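PDB 4J8L: uncharacterized protein YhfS from Escherichia coli, which carries pyridoxal phosphate covalently bound to a lysine and is of uncertain function, although its family suggests a possible cysteine synthase activity. Local coordinates for residues L83-D97 / I107-N121. Numbering follows the deposited sequence.
Sequences LAALLKPGQRLLVHD and IIEQMGLTLITVDFN
F120 and H96 close the C-terminal end of a parallel strand pair, 92-96 with 114-118. The strands belong to one beta-alpha-beta unit of the aminotransferase-like sheet. Helix 102-111 makes the crossover, and 114-118 is an edge strand of the sheet within this chain. The backbone bonds alternate, for example L93 N to T114 O and I116 N to L93 O, both 2.9 Å. F120 can be followed outward. F120 CB lies 3.5 Å from H96 ND1. H96 CB stands over one face of the ring in a CH-pi contact, 3.6 Å from the F120 centroid, nearest CD2, CG and CE2. CD1 lies by H96 CA. F120 CE1 meets L94 CD2 at 4.0 Å. F120 CZ lies 3.4 Å from H96 N. An alanine here would probably leave H96 CB and L94 CD2 without their aromatic partner and open a gap beside strand 92-96. In H96, CG anti to the backbone N (chi1 175°) carries the ring over to the chain after strand 114-118, and the turn about CB-CG brings ND1 to F120 N. The second ring nitrogen, NE2, is hydrogen-bonded to D149 OD1. On the sheet face of L94, I116 CD1 packs over the R92 guanidinium, and helix 123-133 covers I116. On the opposite face, L93 CD2 touches I108 CD1 and L115 CD2. The F120 backbone N donates to H96 ND1 at 2.9 Å, nearly straight at 164° but 26° out of the imidazole plane.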
loop_
_atom_site.group_PDB
_atom_site.type_symbol
_atom_site.label_atom_id
_atom_site.label_comp_id
_atom_site.label_asym_id
_atom_site.label_seq_id
_atom_site.Cartn_x
_atom_site.Cartn_y
_atom_site.Cartn_z
ATOM N N LEU A 83 7.037 -6.993 12.374
ATOM C CA LEU A 83 7.992 -6.405 13.314
ATOM C C LEU A 83 8.246 -7.315 14.517
ATOM O O LEU A 83 9.386 -7.483 14.936
ATOM C CB LEU A 83 7.526 -5.026 13.781
ATOM C CG LEU A 83 7.608 -3.918 12.725
ATOM C CD1 LEU A 83 7.063 -2.606 13.288
ATOM C CD2 LEU A 83 9.038 -3.735 12.231
ATOM N N ALA A 84 7.186 -7.906 15.065
ATOM C CA ALA A 84 7.334 -8.785 16.227
ATOM C C ALA A 84 8.179 -10.021 15.932
ATOM O O ALA A 84 8.785 -10.599 16.838
ATOM C CB ALA A 84 5.973 -9.192 16.766
ATOM N N ALA A 85 8.222 -10.415 14.665
ATOM C CA ALA A 85 9.022 -11.559 14.250
ATOM C C ALA A 85 10.473 -11.183 13.927
ATOM O O ALA A 85 11.326 -12.068 13.800
ATOM C CB ALA A 85 8.369 -12.243 13.054
ATOM N N LEU A 86 10.757 -9.885 13.805
ATOM C CA LEU A 86 12.112 -9.431 13.470
ATOM C C LEU A 86 12.883 -8.895 14.667
ATOM O O LEU A 86 14.119 -8.954 14.704
ATOM C CB LEU A 86 12.083 -8.362 12.376
ATOM C CG LEU A 86 11.667 -8.823 10.980
ATOM C CD1 LEU A 86 11.728 -7.670 9.995
ATOM C CD2 LEU A 86 12.537 -9.983 10.503
ATOM N N LEU A 87 12.169 -8.366 15.650
ATOM C CA LEU A 87 12.865 -7.883 16.831
ATOM C C LEU A 87 12.057 -7.963 18.120
ATOM O O LEU A 87 10.850 -8.214 18.104
ATOM C CB LEU A 87 13.463 -6.485 16.606
ATOM C CG LEU A 87 12.606 -5.224 16.582
ATOM C CD1 LEU A 87 13.533 -4.022 16.651
ATOM C CD2 LEU A 87 11.764 -5.148 15.339
ATOM N N LYS A 88 12.764 -7.786 19.232
ATOM C CA LYS A 88 12.200 -7.922 20.567
ATOM C C LYS A 88 11.862 -6.544 21.107
ATOM O O LYS A 88 12.393 -5.548 20.619
ATOM C CB LYS A 88 13.218 -8.604 21.493
ATOM C CG LYS A 88 13.547 -10.034 21.087
ATOM C CD LYS A 88 14.647 -10.619 21.960
ATOM C CE LYS A 88 14.948 -12.060 21.571
ATOM N NZ LYS A 88 16.021 -12.645 22.420
ATOM N N PRO A 89 10.968 -6.483 22.107
ATOM C CA PRO A 89 10.651 -5.217 22.765
ATOM C C PRO A 89 11.925 -4.553 23.273
ATOM O O PRO A 89 12.790 -5.226 23.838
ATOM C CB PRO A 89 9.806 -5.652 23.960
ATOM C CG PRO A 89 9.185 -6.908 23.542
ATOM C CD PRO A 89 10.151 -7.593 22.630
ATOM N N GLY A 90 12.041 -3.246 23.065
ATOM C CA GLY A 90 13.174 -2.504 23.583
ATOM C C GLY A 90 14.370 -2.509 22.653
ATOM O O GLY A 90 15.398 -1.913 22.956
ATOM N N GLN A 91 14.242 -3.180 21.514
ATOM C CA GLN A 91 15.338 -3.213 20.553
ATOM C C GLN A 91 15.301 -2.015 19.612
ATOM O O GLN A 91 14.430 -1.156 19.725
ATOM C CB GLN A 91 15.365 -4.537 19.788
ATOM C CG GLN A 91 15.868 -5.686 20.642
ATOM C CD GLN A 91 16.242 -6.899 19.824
ATOM O OE1 GLN A 91 15.510 -7.303 18.921
ATOM N NE2 GLN A 91 17.390 -7.483 20.132
ATOM N N ARG A 92 16.258 -1.957 18.694
ATOM C CA ARG A 92 16.469 -0.752 17.902
ATOM C C ARG A 92 16.021 -0.926 16.460
ATOM O O ARG A 92 16.487 -1.822 15.751
ATOM C CB ARG A 92 17.941 -0.332 17.973
ATOM C CG ARG A 92 18.419 -0.091 19.397
ATOM C CD ARG A 92 19.915 -0.343 19.554
ATOM N NE ARG A 92 20.726 0.644 18.850
ATOM C CZ ARG A 92 20.909 1.894 19.269
ATOM N NH1 ARG A 92 20.326 2.315 20.384
ATOM N NH2 ARG A 92 21.668 2.728 18.569
ATOM N N LEU A 93 15.104 -0.061 16.040
ATOM C CA LEU A 93 14.533 -0.124 14.697
ATOM C C LEU A 93 14.962 1.083 13.878
ATOM O O LEU A 93 14.786 2.226 14.297
ATOM C CB LEU A 93 13.002 -0.179 14.768
ATOM C CG LEU A 93 12.280 -0.148 13.419
ATOM C CD1 LEU A 93 12.475 -1.471 12.663
ATOM C CD2 LEU A 93 10.795 0.172 13.589
ATOM N N LEU A 94 15.536 0.828 12.708
ATOM C CA LEU A 94 15.905 1.911 11.808
ATOM C C LEU A 94 14.705 2.343 10.956
ATOM O O LEU A 94 14.018 1.509 10.358
ATOM C CB LEU A 94 17.059 1.486 10.905
ATOM C CG LEU A 94 17.547 2.557 9.928
ATOM C CD1 LEU A 94 18.516 3.510 10.615
ATOM C CD2 LEU A 94 18.190 1.935 8.702
ATOM N N VAL A 95 14.456 3.649 10.915
ATOM C CA VAL A 95 13.420 4.213 10.059
ATOM C C VAL A 95 13.934 5.434 9.296
ATOM O O VAL A 95 14.944 6.051 9.667
ATOM C CB VAL A 95 12.145 4.623 10.852
ATOM C CG1 VAL A 95 11.482 3.409 11.480
ATOM C CG2 VAL A 95 12.489 5.653 11.910
ATOM N N HIS A 96 13.221 5.770 8.226
ATOM C CA HIS A 96 13.541 6.918 7.389
ATOM C C HIS A 96 13.234 8.231 8.117
ATOM O O HIS A 96 12.366 8.275 8.989
ATOM C CB HIS A 96 12.728 6.806 6.095
ATOM C CG HIS A 96 12.849 7.981 5.173
ATOM N ND1 HIS A 96 14.051 8.589 4.881
ATOM C CD2 HIS A 96 11.910 8.640 4.452
ATOM C CE1 HIS A 96 13.847 9.579 4.029
ATOM N NE2 HIS A 96 12.554 9.630 3.754
ATOM N N ASP A 97 13.959 9.290 7.758
ATOM C CA ASP A 97 13.755 10.621 8.335
ATOM C C ASP A 97 12.548 11.309 7.708
ATOM O O ASP A 97 12.688 12.206 6.878
ATOM C CB ASP A 97 15.018 11.474 8.164
ATOM C CG ASP A 97 14.954 12.792 8.924
ATOM O OD1 ASP A 97 14.012 13.001 9.720
ATOM O OD2 ASP A 97 15.868 13.621 8.734
ATOM N N ILE A 107 2.470 0.876 17.010
ATOM C CA ILE A 107 3.125 -0.424 17.191
ATOM C C ILE A 107 4.511 -0.254 17.821
ATOM O O ILE A 107 4.872 -0.959 18.770
ATOM C CB ILE A 107 3.256 -1.163 15.853
ATOM C CG1 ILE A 107 1.871 -1.598 15.362
ATOM C CG2 ILE A 107 4.168 -2.380 16.004
ATOM C CD1 ILE A 107 1.831 -2.031 13.913
ATOM N N ILE A 108 5.271 0.703 17.295
ATOM C CA ILE A 108 6.594 1.045 17.827
ATOM C C ILE A 108 6.527 1.418 19.306
ATOM O O ILE A 108 7.339 0.963 20.117
ATOM C CB ILE A 108 7.213 2.204 17.010
ATOM C CG1 ILE A 108 7.685 1.680 15.651
ATOM C CG2 ILE A 108 8.353 2.883 17.780
ATOM C CD1 ILE A 108 7.883 2.751 14.607
ATOM N N GLU A 109 5.541 2.231 19.653
ATOM C CA GLU A 109 5.348 2.642 21.033
ATOM C C GLU A 109 4.939 1.474 21.922
ATOM O O GLU A 109 5.435 1.336 23.043
ATOM C CB GLU A 109 4.313 3.762 21.104
ATOM C CG GLU A 109 4.798 5.064 20.494
ATOM C CD GLU A 109 3.694 6.092 20.347
ATOM O OE1 GLU A 109 2.506 5.721 20.484
ATOM O OE2 GLU A 109 4.016 7.271 20.088
ATOM N N GLN A 110 4.047 0.626 21.418
ATOM C CA GLN A 110 3.559 -0.509 22.191
ATOM C C GLN A 110 4.642 -1.585 22.396
ATOM O O GLN A 110 4.561 -2.378 23.335
ATOM C CB GLN A 110 2.268 -1.082 21.567
ATOM C CG GLN A 110 1.053 -0.137 21.717
ATOM C CD GLN A 110 -0.214 -0.593 20.976
ATOM O OE1 GLN A 110 -0.208 -1.582 20.247
ATOM N NE2 GLN A 110 -1.305 0.150 21.161
HETATM N N MSE A 111 5.659 -1.597 21.534
HETATM C CA MSE A 111 6.782 -2.526 21.685
HETATM C C MSE A 111 7.959 -1.900 22.433
HETATM O O MSE A 111 8.938 -2.576 22.727
HETATM C CB MSE A 111 7.275 -3.033 20.327
HETATM C CG MSE A 111 6.300 -3.914 19.581
HETATM SE SE MSE A 111 7.155 -4.749 18.028
HETATM C CE MSE A 111 8.429 -5.905 18.949
ATOM N N GLY A 112 7.874 -0.609 22.724
ATOM C CA GLY A 112 8.947 0.075 23.423
ATOM C C GLY A 112 10.250 0.099 22.643
ATOM O O GLY A 112 11.337 0.087 23.229
ATOM N N LEU A 113 10.147 0.141 21.317
ATOM C CA LEU A 113 11.332 0.151 20.470
ATOM C C LEU A 113 12.038 1.494 20.535
ATOM O O LEU A 113 11.413 2.530 20.757
ATOM C CB LEU A 113 10.954 -0.140 19.018
ATOM C CG LEU A 113 10.229 -1.454 18.741
ATOM C CD1 LEU A 113 9.979 -1.616 17.246
ATOM C CD2 LEU A 113 11.039 -2.618 19.286
ATOM N N THR A 114 13.347 1.458 20.330
ATOM C CA THR A 114 14.142 2.663 20.175
ATOM C C THR A 114 14.289 2.921 18.685
ATOM O O THR A 114 14.697 2.032 17.941
ATOM C CB THR A 114 15.531 2.480 20.789
ATOM O OG1 THR A 114 15.403 2.316 22.207
ATOM C CG2 THR A 114 16.411 3.688 20.503
ATOM N N LEU A 115 13.940 4.122 18.242
ATOM C CA LEU A 115 14.053 4.450 16.823
ATOM C C LEU A 115 15.409 5.063 16.483
ATOM O O LEU A 115 15.927 5.923 17.205
ATOM C CB LEU A 115 12.937 5.396 16.386
ATOM C CG LEU A 115 11.524 4.828 16.456
ATOM C CD1 LEU A 115 10.521 5.807 15.854
ATOM C CD2 LEU A 115 11.458 3.483 15.748
ATOM N N ILE A 116 15.982 4.595 15.381
ATOM C CA ILE A 116 17.187 5.186 14.817
ATOM C C ILE A 116 16.784 5.747 13.464
ATOM O O ILE A 116 16.259 5.024 12.620
ATOM C CB ILE A 116 18.284 4.136 14.604
ATOM C CG1 ILE A 116 18.653 3.465 15.926
ATOM C CG2 ILE A 116 19.503 4.762 13.950
ATOM C CD1 ILE A 116 19.621 2.307 15.764
ATOM N N THR A 117 17.029 7.032 13.259
ATOM C CA THR A 117 16.529 7.717 12.078
ATOM C C THR A 117 17.673 8.123 11.152
ATOM O O THR A 117 18.725 8.558 11.612
ATOM C CB THR A 117 15.742 8.968 12.495
ATOM O OG1 THR A 117 14.616 8.578 13.290
ATOM C CG2 THR A 117 15.252 9.718 11.295
ATOM N N VAL A 118 17.459 7.973 9.848
ATOM C CA VAL A 118 18.416 8.434 8.848
ATOM C C VAL A 118 17.665 8.724 7.546
ATOM O O VAL A 118 16.605 8.151 7.291
ATOM C CB VAL A 118 19.536 7.390 8.609
ATOM C CG1 VAL A 118 18.959 6.125 7.985
ATOM C CG2 VAL A 118 20.647 7.973 7.735
ATOM N N ASP A 119 18.200 9.633 6.735
ATOM C CA ASP A 119 17.585 9.975 5.454
ATOM C C ASP A 119 17.855 8.873 4.423
ATOM O O ASP A 119 18.972 8.757 3.927
ATOM C CB ASP A 119 18.169 11.306 4.962
ATOM C CG ASP A 119 17.366 11.927 3.831
ATOM O OD1 ASP A 119 16.455 11.266 3.303
ATOM O OD2 ASP A 119 17.662 13.088 3.465
ATOM N N PHE A 120 16.843 8.069 4.094
ATOM C CA PHE A 120 17.016 6.995 3.111
ATOM C C PHE A 120 17.365 7.542 1.726
ATOM O O PHE A 120 17.775 6.794 0.840
ATOM C CB PHE A 120 15.754 6.128 2.990
ATOM C CG PHE A 120 15.496 5.226 4.168
ATOM C CD1 PHE A 120 16.331 5.222 5.277
ATOM C CD2 PHE A 120 14.405 4.360 4.148
ATOM C CE1 PHE A 120 16.077 4.383 6.356
ATOM C CE2 PHE A 120 14.145 3.521 5.218
ATOM C CZ PHE A 120 14.978 3.529 6.323
ATOM N N ASN A 121 17.183 8.846 1.535
ATOM C CA ASN A 121 17.486 9.478 0.257
ATOM C C ASN A 121 18.986 9.678 0.088
ATOM O O ASN A 121 19.457 10.041 -0.990
ATOM C CB ASN A 121 16.758 10.819 0.125
ATOM C CG ASN A 121 15.252 10.661 0.058
ATOM O OD1 ASN A 121 14.729 9.885 -0.746
ATOM N ND2 ASN A 121 14.544 11.396 0.911
#